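PDB 6B12: Tni2, which probably serves as an immunity protein that binds its cognate type VI secretion toxin, Tne2, and neutralises the NAD-degrading activity of that effector. Local coordinates for residues C32-A37 and R52-I57; Q44-V49 and G85-Q90; I67-D72 and T79-S84; G106-F111 and F122-S127. All blocks are in the same frame, centred on the assembly; numbering follows the deposited sequence.

From the N terminus, contact 1 comes first, bringing strand 34-41 against strand 54-58 and closing a loop that holds the whole of strand 44-49. That strand then starts contact 2, whose partner is the turn after strand 78-84, so contacts 1 and 2 cross along the chain. Contact 3, the hairpin of strands 64-70 and 78-84, lies wholly within the span bridged by contact 2, and L55 O to L68 N ties it to contact 1. Contact 4, a second hairpin, follows in series; its Y108, F111 and F122 pack on L68, L80 and V82. Contacts 1 and 2 therefore join the N-terminal sheet to the central one, and contact 4 belongs to the C-terminal sheet.

Contact 1 of 4, residues C32-A37 and R52-I57; sequences CRVVEA and RGLLAI
L54 meets the strand of V34 through both its backbone and its side chain. Its amide donates to V34 O at 2.8 Å with an N-H...O angle of 139°, a bent bond even though the donor sits nearly along the carbonyl direction. G53 CA lies 3.2 Å from V34 O as well and adds a CA-H...O contact to that oxygen. A second link is bridged by water, which accepts from V34 N and donates to L54 O.

The L54 side chain runs in beside this pair. Chi1 of 62° sets CG between the backbone N and the carbonyl carbon and directs the branch at the first strand. From CB the chain passes to L54 CG, 3.7 Å from V34 O, and there it forks. L54 CD1 lies 4.0 Å from V34 CG1 and 4.1 Å from A37 CB, whereas L54 CD2 turns to the backbone, 3.8 Å from V35 O. Further along, A37 CB and A56 CB touch at 3.8 Å.

At the loop end the guanidinium of R33 has the carbonyl carbon of R52 over one face. A water in its plane accepts a weak bond from NH1 and donates to R52 O, while NH2 forms a salt bridge with E10.

The strand axes stay 6.4 Å apart at closest approach and their directions differ by 37°. Edge strand 54-58 of the central sheet thus lies against strand 34-41 of the N-terminal sheet, with one direct backbone bond, from L54 N to V34 O. Along strand 34-41, V35 and E36 both face I8 of strand 5-9, a classic beta bulge.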
loop_
_atom_site.group_PDB
_atom_site.type_symbol
_atom_site.label_atom_id
_atom_site.label_comp_id
_atom_site.label_asym_id
_atom_site.label_seq_id
_atom_site.Cartn_x
_atom_site.Cartn_y
_atom_site.Cartn_z
ATOM N N CYS C 32 -6.650 9.611 -8.377
ATOM C CA CYS C 32 -6.189 9.833 -9.742
ATOM C C CYS C 32 -4.739 9.395 -9.837
ATOM O O CYS C 32 -3.965 9.632 -8.906
ATOM C CB CYS C 32 -6.335 11.311 -10.129
ATOM S SG CYS C 32 -6.058 11.695 -11.864
ATOM N N ARG C 33 -4.355 8.796 -10.967
ATOM C CA ARG C 33 -2.946 8.460 -11.155
ATOM C C ARG C 33 -2.072 9.708 -11.149
ATOM O O ARG C 33 -2.473 10.792 -11.585
ATOM C CB ARG C 33 -2.717 7.673 -12.463
ATOM C CG ARG C 33 -2.806 8.452 -13.788
ATOM C CD ARG C 33 -3.733 7.748 -14.839
ATOM N NE ARG C 33 -3.325 6.384 -15.184
ATOM C CZ ARG C 33 -3.103 5.929 -16.423
ATOM N NH1 ARG C 33 -2.726 4.674 -16.605
ATOM N NH2 ARG C 33 -3.265 6.709 -17.474
ATOM N N VAL C 34 -0.862 9.530 -10.639
ATOM C CA VAL C 34 0.192 10.533 -10.695
ATOM C C VAL C 34 1.054 10.209 -11.901
ATOM O O VAL C 34 1.539 9.080 -12.038
ATOM C CB VAL C 34 1.008 10.524 -9.402
ATOM C CG1 VAL C 34 2.326 11.355 -9.541
ATOM C CG2 VAL C 34 0.144 11.045 -8.268
ATOM N N VAL C 35 1.224 11.187 -12.788
ATOM C CA VAL C 35 1.998 10.979 -13.999
ATOM C C VAL C 35 3.353 11.664 -13.958
ATOM O O VAL C 35 4.165 11.427 -14.861
ATOM C CB VAL C 35 1.216 11.430 -15.251
ATOM C CG1 VAL C 35 -0.064 10.567 -15.402
ATOM C CG2 VAL C 35 0.856 12.924 -15.177
ATOM N N GLU C 36 3.615 12.521 -12.972
ATOM C CA GLU C 36 4.914 13.182 -12.914
ATOM C C GLU C 36 5.300 13.436 -11.466
ATOM O O GLU C 36 4.447 13.808 -10.651
ATOM C CB GLU C 36 4.922 14.510 -13.682
ATOM C CG GLU C 36 6.231 15.289 -13.434
ATOM C CD GLU C 36 6.399 16.472 -14.323
ATOM O OE1 GLU C 36 5.585 16.628 -15.246
ATOM O OE2 GLU C 36 7.353 17.253 -14.076
ATOM N N ALA C 37 6.580 13.200 -11.149
ATOM C CA ALA C 37 7.191 13.657 -9.910
ATOM C C ALA C 37 8.290 14.637 -10.283
ATOM O O ALA C 37 9.089 14.352 -11.179
ATOM C CB ALA C 37 7.764 12.497 -9.101
ATOM N N ARG C 52 1.542 6.127 -17.683
ATOM C CA ARG C 52 0.879 4.987 -17.064
ATOM C C ARG C 52 0.688 5.123 -15.567
ATOM O O ARG C 52 -0.035 4.306 -14.978
ATOM C CB ARG C 52 1.682 3.714 -17.322
ATOM C CG ARG C 52 1.658 3.307 -18.774
ATOM C CD ARG C 52 2.644 2.194 -19.035
ATOM N NE ARG C 52 2.355 1.578 -20.334
ATOM C CZ ARG C 52 3.287 1.061 -21.117
ATOM N NH1 ARG C 52 4.553 1.097 -20.736
ATOM N NH2 ARG C 52 2.951 0.516 -22.278
ATOM N N GLY C 53 1.337 6.093 -14.942
ATOM C CA GLY C 53 1.224 6.308 -13.520
ATOM C C GLY C 53 2.483 5.882 -12.775
ATOM O O GLY C 53 3.228 4.980 -13.199
ATOM N N LEU C 54 2.729 6.547 -11.648
ATOM C CA LEU C 54 3.866 6.224 -10.798
ATOM C C LEU C 54 3.523 6.584 -9.366
ATOM O O LEU C 54 2.617 7.370 -9.101
ATOM C CB LEU C 54 5.134 6.957 -11.252
ATOM C CG LEU C 54 5.076 8.497 -11.202
ATOM C CD1 LEU C 54 5.635 9.058 -9.890
ATOM C CD2 LEU C 54 5.852 9.116 -12.377
ATOM N N LEU C 55 4.266 5.996 -8.433
ATOM C CA LEU C 55 4.131 6.316 -7.023
ATOM C C LEU C 55 5.519 6.723 -6.578
ATOM O O LEU C 55 6.460 5.944 -6.747
ATOM C CB LEU C 55 3.604 5.100 -6.248
ATOM C CG LEU C 55 3.149 5.228 -4.804
ATOM C CD1 LEU C 55 1.965 6.215 -4.650
ATOM C CD2 LEU C 55 2.753 3.844 -4.316
ATOM N N ALA C 56 5.656 7.943 -6.045
ATOM C CA ALA C 56 6.981 8.481 -5.726
ATOM C C ALA C 56 7.017 8.962 -4.290
ATOM O O ALA C 56 6.064 9.598 -3.821
ATOM C CB ALA C 56 7.354 9.668 -6.647
ATOM N N ILE C 57 8.120 8.667 -3.595
ATOM C CA ILE C 57 8.373 9.231 -2.274
ATOM C C ILE C 57 9.791 9.775 -2.253
ATOM O O ILE C 57 10.659 9.350 -3.020
ATOM C CB ILE C 57 8.188 8.215 -1.117
ATOM C CG1 ILE C 57 9.088 6.993 -1.335
ATOM C CG2 ILE C 57 6.705 7.809 -0.980
ATOM C CD1 ILE C 57 9.371 6.203 -0.064
HETATM O O HOH W 1 -1.455 2.164 -15.773
HETATM O O HOH W 2 -0.142 6.850 -9.671
#

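Contact 2 of 4, residues Q44-V49 and G85-Q90; sequences QLLSVV and GDRQQQ
This is a strand-to-turn packing contact: L46 and S47, on strand 44-49 of the N-terminal sheet, meet G85, D86 and R87 in the connection between strands 78-84 and 90-92. The turn contains an Asx turn, since D86 OD1 accepts from Q88 N at 3.1 Å, reached from above the carboxylate plane. The same oxygen is also bonded to S84 OG, so the aspartate is anchored to the end of the preceding strand.

Packing carries the interface, which buries 219 Å² in total. L46 places CG beside its own backbone N (chi1 -58°), and its two methyls divide the work. L46 CD1 presses on the turn backbone, 3.3 Å from G85 O and 3.5 Å from D86 O. L46 CD2 lies over one face of the R87 guanidinium, 4.0 Å from R87 NH2. The arginine chain is bent at chi2 and chi3; it crosses the strand and brings R87 NE to 3.6 Å from S47 O, with that oxygen at the edge of the guanidinium and close to its plane.

Both turn carbonyls that touch L46 CD1 have polar partners of their own. W39 NE1, on the neighbouring strand 34-41, donates to G85 O. D86 O takes a nearly straight bond from Q88 NE2, 2.9 Å long with an N-H...O angle of 173°, and lies almost in the plane of the Q88 amide.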
loop_
_atom_site.group_PDB
_atom_site.type_symbol
_atom_site.label_atom_id
_atom_site.label_comp_id
_atom_site.label_asym_id
_atom_site.label_seq_id
_atom_site.Cartn_x
_atom_site.Cartn_y
_atom_site.Cartn_z
ATOM N N GLN C 44 18.591 23.112 -10.404
ATOM C CA GLN C 44 17.893 22.429 -11.483
ATOM C C GLN C 44 16.570 21.873 -10.995
ATOM O O GLN C 44 16.467 21.378 -9.873
ATOM C CB GLN C 44 18.709 21.267 -12.046
ATOM C CG GLN C 44 19.791 21.648 -13.026
ATOM C CD GLN C 44 20.357 20.428 -13.733
ATOM O OE1 GLN C 44 21.503 20.042 -13.505
ATOM N NE2 GLN C 44 19.548 19.809 -14.591
ATOM N N LEU C 45 15.562 21.956 -11.854
ATOM C CA LEU C 45 14.326 21.217 -11.669
ATOM C C LEU C 45 14.460 19.892 -12.404
ATOM O O LEU C 45 14.862 19.866 -13.574
ATOM C CB LEU C 45 13.144 22.005 -12.239
ATOM C CG LEU C 45 11.800 21.659 -11.623
ATOM C CD1 LEU C 45 11.794 22.143 -10.167
ATOM C CD2 LEU C 45 10.720 22.335 -12.443
ATOM N N LEU C 46 14.149 18.810 -11.715
ATOM C CA LEU C 46 14.306 17.470 -12.261
ATOM C C LEU C 46 12.973 16.757 -12.158
ATOM O O LEU C 46 12.158 17.052 -11.280
ATOM C CB LEU C 46 15.390 16.692 -11.506
ATOM C CG LEU C 46 16.747 17.412 -11.552
ATOM C CD1 LEU C 46 17.642 16.845 -10.475
ATOM C CD2 LEU C 46 17.365 17.193 -12.940
ATOM N N SER C 47 12.758 15.795 -13.039
ATOM C CA SER C 47 11.482 15.104 -12.971
ATOM C C SER C 47 11.606 13.710 -13.558
ATOM O O SER C 47 12.553 13.400 -14.278
ATOM C CB SER C 47 10.401 15.875 -13.725
ATOM O OG SER C 47 10.722 15.890 -15.101
ATOM N N VAL C 48 10.612 12.887 -13.242
ATOM C CA VAL C 48 10.344 11.635 -13.952
ATOM C C VAL C 48 8.874 11.634 -14.338
ATOM O O VAL C 48 8.025 12.124 -13.588
ATOM C CB VAL C 48 10.696 10.411 -13.087
ATOM C CG1 VAL C 48 12.221 10.369 -12.868
ATOM C CG2 VAL C 48 9.955 10.475 -11.745
ATOM N N VAL C 49 8.564 11.111 -15.522
ATOM C CA VAL C 49 7.206 11.208 -16.054
ATOM C C VAL C 49 6.805 9.845 -16.582
ATOM O O VAL C 49 7.566 9.234 -17.331
ATOM C CB VAL C 49 7.113 12.242 -17.193
ATOM C CG1 VAL C 49 5.678 12.283 -17.751
ATOM C CG2 VAL C 49 7.601 13.601 -16.726
ATOM N N GLY C 85 19.140 11.948 -6.113
ATOM C CA GLY C 85 18.540 13.274 -6.103
ATOM C C GLY C 85 18.913 14.112 -7.311
ATOM O O GLY C 85 18.121 14.947 -7.771
ATOM N N ASP C 86 20.124 13.929 -7.838
ATOM C CA ASP C 86 20.487 14.707 -9.015
ATOM C C ASP C 86 19.970 14.082 -10.302
ATOM O O ASP C 86 20.241 14.610 -11.396
ATOM C CB ASP C 86 22.006 14.946 -9.074
ATOM C CG ASP C 86 22.830 13.690 -9.225
ATOM O OD1 ASP C 86 22.274 12.582 -9.328
ATOM O OD2 ASP C 86 24.080 13.836 -9.244
ATOM N N ARG C 87 19.225 12.991 -10.174
ATOM C CA ARG C 87 18.574 12.283 -11.275
ATOM C C ARG C 87 19.572 11.714 -12.274
ATOM O O ARG C 87 19.195 11.377 -13.394
ATOM C CB ARG C 87 17.554 13.187 -11.989
ATOM C CG ARG C 87 16.270 12.450 -12.429
ATOM C CD ARG C 87 16.186 12.253 -13.920
ATOM N NE ARG C 87 16.126 13.481 -14.688
ATOM C CZ ARG C 87 17.072 13.881 -15.536
ATOM N NH1 ARG C 87 18.170 13.147 -15.715
ATOM N NH2 ARG C 87 16.914 15.014 -16.214
ATOM N N GLN C 88 20.852 11.591 -11.911
ATOM C CA GLN C 88 21.817 11.097 -12.879
ATOM C C GLN C 88 21.907 9.578 -12.901
ATOM O O GLN C 88 22.316 9.013 -13.915
ATOM C CB GLN C 88 23.206 11.698 -12.617
ATOM C CG GLN C 88 23.266 13.228 -12.792
ATOM C CD GLN C 88 22.669 13.709 -14.113
ATOM O OE1 GLN C 88 23.294 13.590 -15.166
ATOM N NE2 GLN C 88 21.452 14.268 -14.055
ATOM N N GLN C 89 21.539 8.909 -11.817
ATOM C CA GLN C 89 21.685 7.463 -11.743
ATOM C C GLN C 89 20.445 6.880 -11.107
ATOM O O GLN C 89 19.725 7.549 -10.355
ATOM C CB GLN C 89 22.927 7.046 -10.932
ATOM C CG GLN C 89 24.225 7.725 -11.362
ATOM C CD GLN C 89 24.742 8.717 -10.324
ATOM O OE1 GLN C 89 24.273 8.743 -9.181
ATOM N NE2 GLN C 89 25.715 9.532 -10.718
ATOM N N GLN C 90 20.200 5.607 -11.402
ATOM C CA GLN C 90 19.130 4.938 -10.706
ATOM C C GLN C 90 19.469 3.464 -10.612
ATOM O O GLN C 90 20.375 2.969 -11.291
ATOM C CB GLN C 90 17.788 5.142 -11.406
ATOM C CG GLN C 90 17.694 4.432 -12.722
ATOM C CD GLN C 90 16.342 4.633 -13.365
ATOM O OE1 GLN C 90 15.717 5.675 -13.202
ATOM N NE2 GLN C 90 15.889 3.642 -14.093
HETATM O O HOH W 3 21.225 16.971 -12.065
#

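Contact 3 of 4, residues I67-D72 and T79-S84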
loop_
_atom_site.group_PDB
_atom_site.type_symbol
_atom_site.label_atom_id
_atom_site.label_comp_id
_atom_site.label_asym_id
_atom_site.label_seq_id
_atom_site.Cartn_x
_atom_site.Cartn_y
_atom_site.Cartn_z
ATOM N N ILE C 67 10.753 5.268 -6.566
ATOM C CA ILE C 67 9.766 5.470 -7.612
ATOM C C ILE C 67 9.203 4.108 -7.964
ATOM O O ILE C 67 9.942 3.262 -8.464
ATOM C CB ILE C 67 10.381 6.101 -8.874
ATOM C CG1 ILE C 67 11.173 7.386 -8.572
ATOM C CG2 ILE C 67 9.276 6.325 -9.900
ATOM C CD1 ILE C 67 10.330 8.485 -8.125
ATOM N N LEU C 68 7.905 3.912 -7.754
ATOM C CA LEU C 68 7.229 2.695 -8.205
ATOM C C LEU C 68 6.567 3.021 -9.538
ATOM O O LEU C 68 5.626 3.818 -9.593
ATOM C CB LEU C 68 6.221 2.237 -7.165
ATOM C CG LEU C 68 5.546 0.913 -7.489
ATOM C CD1 LEU C 68 6.566 -0.223 -7.660
ATOM C CD2 LEU C 68 4.576 0.632 -6.363
ATOM N N TRP C 69 7.055 2.384 -10.601
ATOM C CA TRP C 69 6.823 2.784 -11.983
ATOM C C TRP C 69 5.859 1.802 -12.634
ATOM O O TRP C 69 6.180 0.616 -12.733
ATOM C CB TRP C 69 8.171 2.769 -12.695
ATOM C CG TRP C 69 8.285 3.344 -14.067
ATOM C CD1 TRP C 69 8.297 2.653 -15.263
ATOM C CD2 TRP C 69 8.545 4.706 -14.385
ATOM N NE1 TRP C 69 8.524 3.531 -16.299
ATOM C CE2 TRP C 69 8.693 4.791 -15.781
ATOM C CE3 TRP C 69 8.689 5.872 -13.612
ATOM C CZ2 TRP C 69 8.934 5.999 -16.424
ATOM C CZ3 TRP C 69 8.926 7.069 -14.259
ATOM C CH2 TRP C 69 9.054 7.117 -15.641
ATOM N N ASN C 70 4.701 2.286 -13.093
ATOM C CA ASN C 70 3.725 1.365 -13.683
ATOM C C ASN C 70 4.215 0.892 -15.044
ATOM O O ASN C 70 4.637 1.700 -15.877
ATOM C CB ASN C 70 2.355 2.028 -13.832
ATOM C CG ASN C 70 1.650 2.191 -12.514
ATOM O OD1 ASN C 70 2.088 1.643 -11.503
ATOM N ND2 ASN C 70 0.551 2.946 -12.510
ATOM N N ASP C 71 4.128 -0.429 -15.288
ATOM C CA ASP C 71 4.668 -1.014 -16.516
ATOM C C ASP C 71 3.618 -1.322 -17.569
ATOM O O ASP C 71 3.981 -1.700 -18.688
ATOM C CB ASP C 71 5.451 -2.297 -16.200
ATOM C CG ASP C 71 6.762 -2.006 -15.448
ATOM O OD1 ASP C 71 7.451 -1.017 -15.790
ATOM O OD2 ASP C 71 7.107 -2.771 -14.522
ATOM N N ASP C 72 2.339 -1.178 -17.259
ATOM C CA ASP C 72 1.333 -1.356 -18.294
ATOM C C ASP C 72 0.136 -0.468 -17.962
ATOM O O ASP C 72 0.227 0.420 -17.110
ATOM C CB ASP C 72 0.997 -2.852 -18.448
ATOM C CG ASP C 72 0.348 -3.451 -17.223
ATOM O OD1 ASP C 72 -0.161 -2.719 -16.363
ATOM O OD2 ASP C 72 0.312 -4.700 -17.134
ATOM N N THR C 79 7.582 -1.621 -11.490
ATOM C CA THR C 79 8.973 -1.863 -11.123
ATOM C C THR C 79 9.420 -0.757 -10.168
ATOM O O THR C 79 9.107 0.413 -10.389
ATOM C CB THR C 79 9.878 -1.879 -12.368
ATOM O OG1 THR C 79 9.450 -2.920 -13.267
ATOM C CG2 THR C 79 11.325 -2.127 -11.980
ATOM N N LEU C 80 10.147 -1.136 -9.124
ATOM C CA LEU C 80 10.637 -0.178 -8.134
ATOM C C LEU C 80 12.052 0.264 -8.477
ATOM O O LEU C 80 12.931 -0.575 -8.702
ATOM C CB LEU C 80 10.595 -0.813 -6.744
ATOM C CG LEU C 80 11.162 0.041 -5.610
ATOM C CD1 LEU C 80 10.363 1.344 -5.403
ATOM C CD2 LEU C 80 11.236 -0.822 -4.326
ATOM N N TYR C 81 12.275 1.582 -8.481
ATOM C CA TYR C 81 13.586 2.174 -8.712
ATOM C C TYR C 81 13.929 3.106 -7.564
ATOM O O TYR C 81 13.053 3.748 -6.994
ATOM C CB TYR C 81 13.619 3.000 -10.001
ATOM C CG TYR C 81 13.292 2.197 -11.232
ATOM C CD1 TYR C 81 14.288 1.502 -11.913
ATOM C CD2 TYR C 81 11.978 2.106 -11.692
ATOM C CE1 TYR C 81 13.980 0.752 -13.047
ATOM C CE2 TYR C 81 11.661 1.369 -12.815
ATOM C CZ TYR C 81 12.669 0.687 -13.489
ATOM O OH TYR C 81 12.369 -0.052 -14.615
ATOM N N VAL C 82 15.218 3.179 -7.253
ATOM C CA VAL C 82 15.772 4.238 -6.401
ATOM C C VAL C 82 16.533 5.174 -7.317
ATOM O O VAL C 82 17.455 4.748 -8.017
ATOM C CB VAL C 82 16.686 3.672 -5.308
ATOM C CG1 VAL C 82 17.365 4.817 -4.540
ATOM C CG2 VAL C 82 15.873 2.816 -4.370
ATOM N N VAL C 83 16.151 6.447 -7.320
ATOM C CA VAL C 83 16.738 7.443 -8.204
ATOM C C VAL C 83 17.523 8.423 -7.350
ATOM O O VAL C 83 17.049 8.846 -6.297
ATOM C CB VAL C 83 15.644 8.181 -9.004
ATOM C CG1 VAL C 83 16.246 9.223 -9.915
ATOM C CG2 VAL C 83 14.770 7.173 -9.807
ATOM N N SER C 84 18.722 8.764 -7.790
ATOM C CA SER C 84 19.518 9.736 -7.053
ATOM C C SER C 84 18.852 11.117 -7.112
ATOM O O SER C 84 18.080 11.429 -8.019
ATOM C CB SER C 84 20.943 9.807 -7.624
ATOM O OG SER C 84 20.946 10.282 -8.957
HETATM O O HOH W 4 10.121 -0.501 -15.868
#
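I67 and Y81 exchange two backbone bonds, I67 N to Y81 O and Y81 N to I67 O, and W69 and T79 repeat the pattern two residues along, W69 N to T79 O and T79 N to W69 O, all four 2.8 to 2.9 Å long with N-H...O angles of 156° or more. This antiparallel ladder, with I67, L68, T79 and L80 all buried, is the tight part of the contact. I67 CG1 packs on V83 CG2 at 3.8 Å; in the non-hydrogen-bonded pair, L68 CD1 lies 4.2 Å from L80 CB.

The end at W69, Y81 and D71 is partly exposed. The edge of the Y81 ring points at the face of the W69 five-membered ring in an offset edge-to-face pair, centroids 5.8 Å apart and planes at 88°. Separately, W69 CB sits at the tyrosine edge, 3.8 Å from Y81 CE2. The chi1 of D71, -70°, brings its carboxylate across to T79. There T79 OG1 donates to the syn lone pair of D71 OD2 at 2.7 Å, and a water joins D71 OD1 to Y81 OH.

In the central sheet this hairpin is flanked by strand 54-58 next to I67-N70 and by strand 90-92 next to T79-V83, and L68 and L80 pack on Y108 and F111 of strand 102-112.

Contact 4 of 4, residues G106-F111 and F122-S127; sequences GIYSWF and FTCMFS
Y108 takes F126 over one face: the edge of the phenyl ring points at the tyrosine in an edge-to-face pair, with planes at 65° and F126 CD1 3.9 Å from Y108 CE1. C124 SG comes to the same tyrosine obliquely, 3.5 Å from CD1, and also lies 3.8 Å from F111 CE1, so one sulfur is shared by two rings. At the edge of the F111 ring, in its plane, is T123 O, and F122 CE2 touches F111 CE1 from close to that plane. On the other side of the sheet, the chi1 of W110, 70°, turns the indole toward the partner strand, where residue 125, here a selenomethionine, covers a face. M125 CG stands over the five-membered ring in a CH-pi contact, 3.4 Å from W110 NE1 and 23° off the ring normal.

At the other end F126 CZ packs on G106 CA at 3.3 Å, where the glycine backbone admits the ring. The backbone bonds run from I107 and S127, which pair both ways, to M125, whose O accepts from S109 N and whose N donates to W110 O at 2.7 Å. I107 O also takes the hydroxyl of S109, and its two donors arrive from opposite faces of its carbonyl plane.

Y108, F111 and C124 meet the central sheet through L80 (Y108 and F111 also through L68), while Y108 and F126 touch V137 of the adjacent strand 134-140. W110 packs on an apolar side chain of another protein chain. The arrangement is a twisted beta hairpin within a five-strand antiparallel meander.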
loop_
_atom_site.group_PDB
_atom_site.type_symbol
_atom_site.label_atom_id
_atom_site.label_comp_id
_atom_site.label_asym_id
_atom_site.label_seq_id
_atom_site.Cartn_x
_atom_site.Cartn_y
_atom_site.Cartn_z
ATOM N N GLY C 106 7.341 -11.375 -7.376
ATOM C CA GLY C 106 6.279 -10.593 -6.789
ATOM C C GLY C 106 6.252 -9.201 -7.374
ATOM O O GLY C 106 6.957 -8.901 -8.342
ATOM N N ILE C 107 5.410 -8.353 -6.784
ATOM C CA ILE C 107 5.202 -6.992 -7.290
ATOM C C ILE C 107 5.215 -6.021 -6.117
ATOM O O ILE C 107 4.438 -6.182 -5.168
ATOM C CB ILE C 107 3.870 -6.857 -8.066
ATOM C CG1 ILE C 107 3.777 -7.883 -9.198
ATOM C CG2 ILE C 107 3.711 -5.439 -8.677
ATOM C CD1 ILE C 107 2.401 -7.897 -9.864
ATOM N N TYR C 108 6.052 -4.991 -6.199
ATOM C CA TYR C 108 5.960 -3.905 -5.231
ATOM C C TYR C 108 4.668 -3.119 -5.447
ATOM O O TYR C 108 4.270 -2.855 -6.587
ATOM C CB TYR C 108 7.175 -2.991 -5.348
ATOM C CG TYR C 108 8.432 -3.645 -4.816
ATOM C CD1 TYR C 108 8.578 -3.899 -3.454
ATOM C CD2 TYR C 108 9.455 -4.030 -5.668
ATOM C CE1 TYR C 108 9.741 -4.507 -2.943
ATOM C CE2 TYR C 108 10.645 -4.641 -5.162
ATOM C CZ TYR C 108 10.758 -4.862 -3.797
ATOM O OH TYR C 108 11.888 -5.457 -3.276
ATOM N N SER C 109 4.007 -2.754 -4.339
ATOM C CA SER C 109 2.621 -2.316 -4.363
ATOM C C SER C 109 2.385 -0.942 -3.766
ATOM O O SER C 109 1.585 -0.201 -4.318
ATOM C CB SER C 109 1.726 -3.340 -3.666
ATOM O OG SER C 109 1.840 -4.569 -4.363
ATOM N N TRP C 110 3.056 -0.573 -2.668
ATOM C CA TRP C 110 2.894 0.771 -2.107
ATOM C C TRP C 110 3.972 0.968 -1.049
ATOM O O TRP C 110 4.669 0.024 -0.676
ATOM C CB TRP C 110 1.493 0.993 -1.520
ATOM C CG TRP C 110 1.127 0.246 -0.232
ATOM C CD1 TRP C 110 1.397 0.632 1.051
ATOM C CD2 TRP C 110 0.385 -0.976 -0.131
ATOM N NE1 TRP C 110 0.894 -0.281 1.945
ATOM C CE2 TRP C 110 0.252 -1.273 1.242
ATOM C CE3 TRP C 110 -0.181 -1.844 -1.065
ATOM C CZ2 TRP C 110 -0.402 -2.411 1.697
ATOM C CZ3 TRP C 110 -0.849 -2.969 -0.610
ATOM C CH2 TRP C 110 -0.948 -3.245 0.755
ATOM N N PHE C 111 4.094 2.204 -0.558
ATOM C CA PHE C 111 5.135 2.554 0.408
ATOM C C PHE C 111 4.532 2.750 1.792
ATOM O O PHE C 111 3.383 3.172 1.928
ATOM C CB PHE C 111 5.856 3.857 0.015
ATOM C CG PHE C 111 6.596 3.781 -1.283
ATOM C CD1 PHE C 111 7.802 3.100 -1.375
ATOM C CD2 PHE C 111 6.078 4.388 -2.428
ATOM C CE1 PHE C 111 8.485 3.020 -2.583
ATOM C CE2 PHE C 111 6.756 4.318 -3.629
ATOM C CZ PHE C 111 7.963 3.649 -3.717
ATOM N N PHE C 122 13.941 3.130 3.331
ATOM C CA PHE C 122 12.512 3.268 3.091
ATOM C C PHE C 122 11.905 1.871 3.015
ATOM O O PHE C 122 12.616 0.858 2.970
ATOM C CB PHE C 122 12.222 4.076 1.814
ATOM C CG PHE C 122 12.658 3.382 0.552
ATOM C CD1 PHE C 122 13.968 3.478 0.101
ATOM C CD2 PHE C 122 11.737 2.646 -0.193
ATOM C CE1 PHE C 122 14.369 2.846 -1.064
ATOM C CE2 PHE C 122 12.128 1.983 -1.369
ATOM C CZ PHE C 122 13.426 2.086 -1.817
ATOM N N THR C 123 10.578 1.818 3.029
ATOM C CA THR C 123 9.856 0.548 3.041
ATOM C C THR C 123 8.908 0.478 1.858
ATOM O O THR C 123 8.146 1.412 1.613
ATOM C CB THR C 123 9.047 0.396 4.332
ATOM O OG1 THR C 123 9.917 0.444 5.470
ATOM C CG2 THR C 123 8.306 -0.945 4.338
ATOM N N CYS C 124 8.907 -0.657 1.154
ATOM C CA CYS C 124 7.929 -0.866 0.097
ATOM C C CYS C 124 7.269 -2.214 0.336
ATOM O O CYS C 124 7.934 -3.188 0.735
ATOM C CB CYS C 124 8.586 -0.795 -1.279
ATOM S SG CYS C 124 7.424 -0.665 -2.668
HETATM N N MSE C 125 5.955 -2.235 0.157
HETATM C CA MSE C 125 5.160 -3.426 0.435
HETATM C C MSE C 125 5.143 -4.279 -0.824
HETATM O O MSE C 125 4.863 -3.784 -1.906
HETATM C CB MSE C 125 3.750 -3.022 0.883
HETATM C CG MSE C 125 3.739 -2.062 2.059
HETATM SE SE MSE C 125 4.698 -2.752 3.629
HETATM C CE MSE C 125 3.626 -4.330 3.766
ATOM N N PHE C 126 5.426 -5.571 -0.660
ATOM C CA PHE C 126 5.677 -6.497 -1.761
ATOM C C PHE C 126 4.606 -7.580 -1.726
ATOM O O PHE C 126 4.376 -8.181 -0.673
ATOM C CB PHE C 126 7.079 -7.097 -1.575
ATOM C CG PHE C 126 7.449 -8.233 -2.512
ATOM C CD1 PHE C 126 8.096 -7.979 -3.711
ATOM C CD2 PHE C 126 7.269 -9.557 -2.125
ATOM C CE1 PHE C 126 8.496 -9.028 -4.531
ATOM C CE2 PHE C 126 7.670 -10.609 -2.939
ATOM C CZ PHE C 126 8.273 -10.355 -4.139
ATOM N N SER C 127 3.921 -7.786 -2.860
ATOM C CA SER C 127 2.904 -8.824 -2.983
ATOM C C SER C 127 3.530 -10.031 -3.670
ATOM O O SER C 127 3.871 -9.961 -4.857
ATOM C CB SER C 127 1.701 -8.304 -3.772
ATOM O OG SER C 127 0.661 -9.281 -3.775
#